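Local atomic coordinates of phosphodiesterase (Trypanosoma brucei brucei, PDB entry 5H2Q), a protein that belongs to the cyclic nucleotide phosphodiesterase family, an all-helical fold that carries a zinc ion at its metal site, with a magnesium ion also bound. Residues T102-G107 and D235-A240. Numbering follows the deposited sequence.
Sequences TFLYRG and DVLMKA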
loop_
_atom_site.group_PDB
_atom_site.type_symbol
_atom_site.label_atom_id
_atom_site.label_comp_id
_atom_site.label_asym_id
_atom_site.label_seq_id
_atom_site.Cartn_x
_atom_site.Cartn_y
_atom_site.Cartn_z
ATOM N N THR A 102 10.155 6.133 -1.559
ATOM C CA THR A 102 11.561 5.814 -1.275
ATOM C C THR A 102 12.111 4.783 -2.224
ATOM O O THR A 102 13.295 4.881 -2.568
ATOM C CB THR A 102 11.826 5.417 0.176
ATOM O OG1 THR A 102 11.281 4.124 0.418
ATOM C CG2 THR A 102 11.300 6.448 1.204
ATOM N N PHE A 103 11.301 3.772 -2.609
ATOM C CA PHE A 103 11.791 2.753 -3.559
ATOM C C PHE A 103 12.096 3.399 -4.877
ATOM O O PHE A 103 13.114 3.112 -5.471
ATOM C CB PHE A 103 10.788 1.620 -3.755
ATOM C CG PHE A 103 10.469 0.800 -2.525
ATOM C CD1 PHE A 103 11.330 0.791 -1.424
ATOM C CD2 PHE A 103 9.314 0.025 -2.469
ATOM C CE1 PHE A 103 11.044 0.006 -0.292
ATOM C CE2 PHE A 103 9.034 -0.756 -1.340
ATOM C CZ PHE A 103 9.889 -0.747 -0.258
ATOM N N LEU A 104 11.222 4.318 -5.328
ATOM C CA LEU A 104 11.450 5.005 -6.591
ATOM C C LEU A 104 12.641 5.933 -6.566
ATOM O O LEU A 104 13.451 5.857 -7.489
ATOM C CB LEU A 104 10.183 5.818 -6.992
ATOM C CG LEU A 104 8.937 5.011 -7.345
ATOM C CD1 LEU A 104 7.704 5.925 -7.491
ATOM C CD2 LEU A 104 9.158 4.203 -8.622
ATOM N N TYR A 105 12.756 6.809 -5.547
ATOM C CA TYR A 105 13.740 7.913 -5.577
ATOM C C TYR A 105 14.952 7.793 -4.653
ATOM O O TYR A 105 15.858 8.637 -4.731
ATOM C CB TYR A 105 13.013 9.241 -5.357
ATOM C CG TYR A 105 11.966 9.465 -6.437
ATOM C CD1 TYR A 105 12.336 9.677 -7.768
ATOM C CD2 TYR A 105 10.612 9.334 -6.157
ATOM C CE1 TYR A 105 11.380 9.809 -8.775
ATOM C CE2 TYR A 105 9.644 9.469 -7.156
ATOM C CZ TYR A 105 10.033 9.717 -8.463
ATOM O OH TYR A 105 9.085 9.867 -9.442
ATOM N N ARG A 106 14.995 6.758 -3.800
ATOM C CA ARG A 106 16.155 6.466 -2.967
ATOM C C ARG A 106 16.707 5.128 -3.490
ATOM O O ARG A 106 17.916 4.937 -3.493
ATOM C CB ARG A 106 15.812 6.380 -1.469
ATOM C CG ARG A 106 15.167 7.634 -0.879
ATOM C CD ARG A 106 16.164 8.754 -0.719
ATOM N NE ARG A 106 15.633 9.832 0.111
ATOM C CZ ARG A 106 16.361 10.838 0.573
ATOM N NH1 ARG A 106 17.659 10.907 0.302
ATOM N NH2 ARG A 106 15.798 11.785 1.317
ATOM N N GLY A 107 15.815 4.227 -3.926
ATOM C CA GLY A 107 16.164 2.931 -4.510
ATOM C C GLY A 107 16.435 2.936 -6.000
ATOM O O GLY A 107 16.742 1.885 -6.569
ATOM N N ASP A 235 3.480 -3.496 -10.565
ATOM C CA ASP A 235 2.804 -4.481 -9.686
ATOM C C ASP A 235 3.739 -4.899 -8.562
ATOM O O ASP A 235 3.361 -4.884 -7.387
ATOM C CB ASP A 235 2.413 -5.729 -10.499
ATOM C CG ASP A 235 1.387 -5.540 -11.586
ATOM O OD1 ASP A 235 0.681 -4.492 -11.577
ATOM O OD2 ASP A 235 1.246 -6.457 -12.427
ATOM N N VAL A 236 4.999 -5.227 -8.911
ATOM C CA VAL A 236 6.019 -5.614 -7.936
ATOM C C VAL A 236 6.327 -4.495 -6.935
ATOM O O VAL A 236 6.499 -4.766 -5.740
ATOM C CB VAL A 236 7.269 -6.142 -8.684
ATOM C CG1 VAL A 236 8.537 -6.066 -7.832
ATOM C CG2 VAL A 236 6.997 -7.560 -9.160
ATOM N N LEU A 237 6.320 -3.226 -7.382
ATOM C CA LEU A 237 6.558 -2.144 -6.443
ATOM C C LEU A 237 5.357 -1.901 -5.516
ATOM O O LEU A 237 5.549 -1.588 -4.350
ATOM C CB LEU A 237 6.912 -0.847 -7.185
ATOM C CG LEU A 237 8.336 -0.729 -7.626
ATOM C CD1 LEU A 237 8.504 0.557 -8.365
ATOM C CD2 LEU A 237 9.303 -0.756 -6.429
ATOM N N MET A 238 4.134 -2.018 -6.039
ATOM C CA MET A 238 2.916 -1.904 -5.217
ATOM C C MET A 238 2.948 -3.029 -4.174
ATOM O O MET A 238 2.744 -2.799 -2.976
ATOM C CB MET A 238 1.682 -2.051 -6.132
ATOM C CG MET A 238 0.343 -1.691 -5.484
ATOM S SD MET A 238 0.209 -0.092 -4.609
ATOM C CE MET A 238 0.842 1.058 -5.816
ATOM N N LYS A 239 3.233 -4.262 -4.631
ATOM C CA LYS A 239 3.348 -5.386 -3.704
ATOM C C LYS A 239 4.433 -5.132 -2.651
ATOM O O LYS A 239 4.207 -5.416 -1.485
ATOM C CB LYS A 239 3.679 -6.654 -4.490
ATOM C CG LYS A 239 2.457 -7.247 -5.153
ATOM C CD LYS A 239 2.803 -8.580 -5.864
ATOM C CE LYS A 239 3.312 -9.682 -4.942
ATOM N NZ LYS A 239 2.512 -9.820 -3.690
ATOM N N ALA A 240 5.623 -4.604 -3.059
ATOM C CA ALA A 240 6.727 -4.296 -2.155
ATOM C C ALA A 240 6.328 -3.287 -1.093
ATOM O O ALA A 240 6.632 -3.482 0.077
ATOM C CB ALA A 240 7.948 -3.811 -2.935
#
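Phe-103 reaches from the last turn of helix 90-105 onto helix 227-242, where Leu-237 and Ala-240 receive it. These two residues are three positions apart, so they stand on the same face of their helix. The nearest point is Phe-103 CE2 against Ala-240 CB, at 3.6 Å. The ring meets that methyl obliquely, while the carbonyl carbon of Ala-240 lies at the ring edge, in its plane, 3.7 Å from CE2. Nearer the root of the side chain, Phe-103 CB rests on Leu-237 CD2 at 3.9 Å. Phe-103 and Leu-237 lie alongside each other, pointing opposite ways. The aromatic CG is anti to the carbonyl carbon (chi1 -63°), and this torsion swings CD2 and CE2 of the ring onto the small Ala-240 methyl. The forked end of Leu-237 fits the hollow between Phe-103 and Leu-104. Its CD2 lies against CB and CD2 of Phe-103, and its CD1 touches Leu-104 CD2 at 3.7 Å. All four touching residues are buried, and the contacts between them are apolar. Leu-121 of helix 115-127 also packs on Leu-237, and Phe-305 and Phe-306 of helix 290-312 pack on Ala-240. The zinc ion lies about 11 Å from the Ala-240 side chain. The contact joins two helices in the hydrophobic core of the all-helical catalytic domain characteristic of cyclic nucleotide phosphodiesterases.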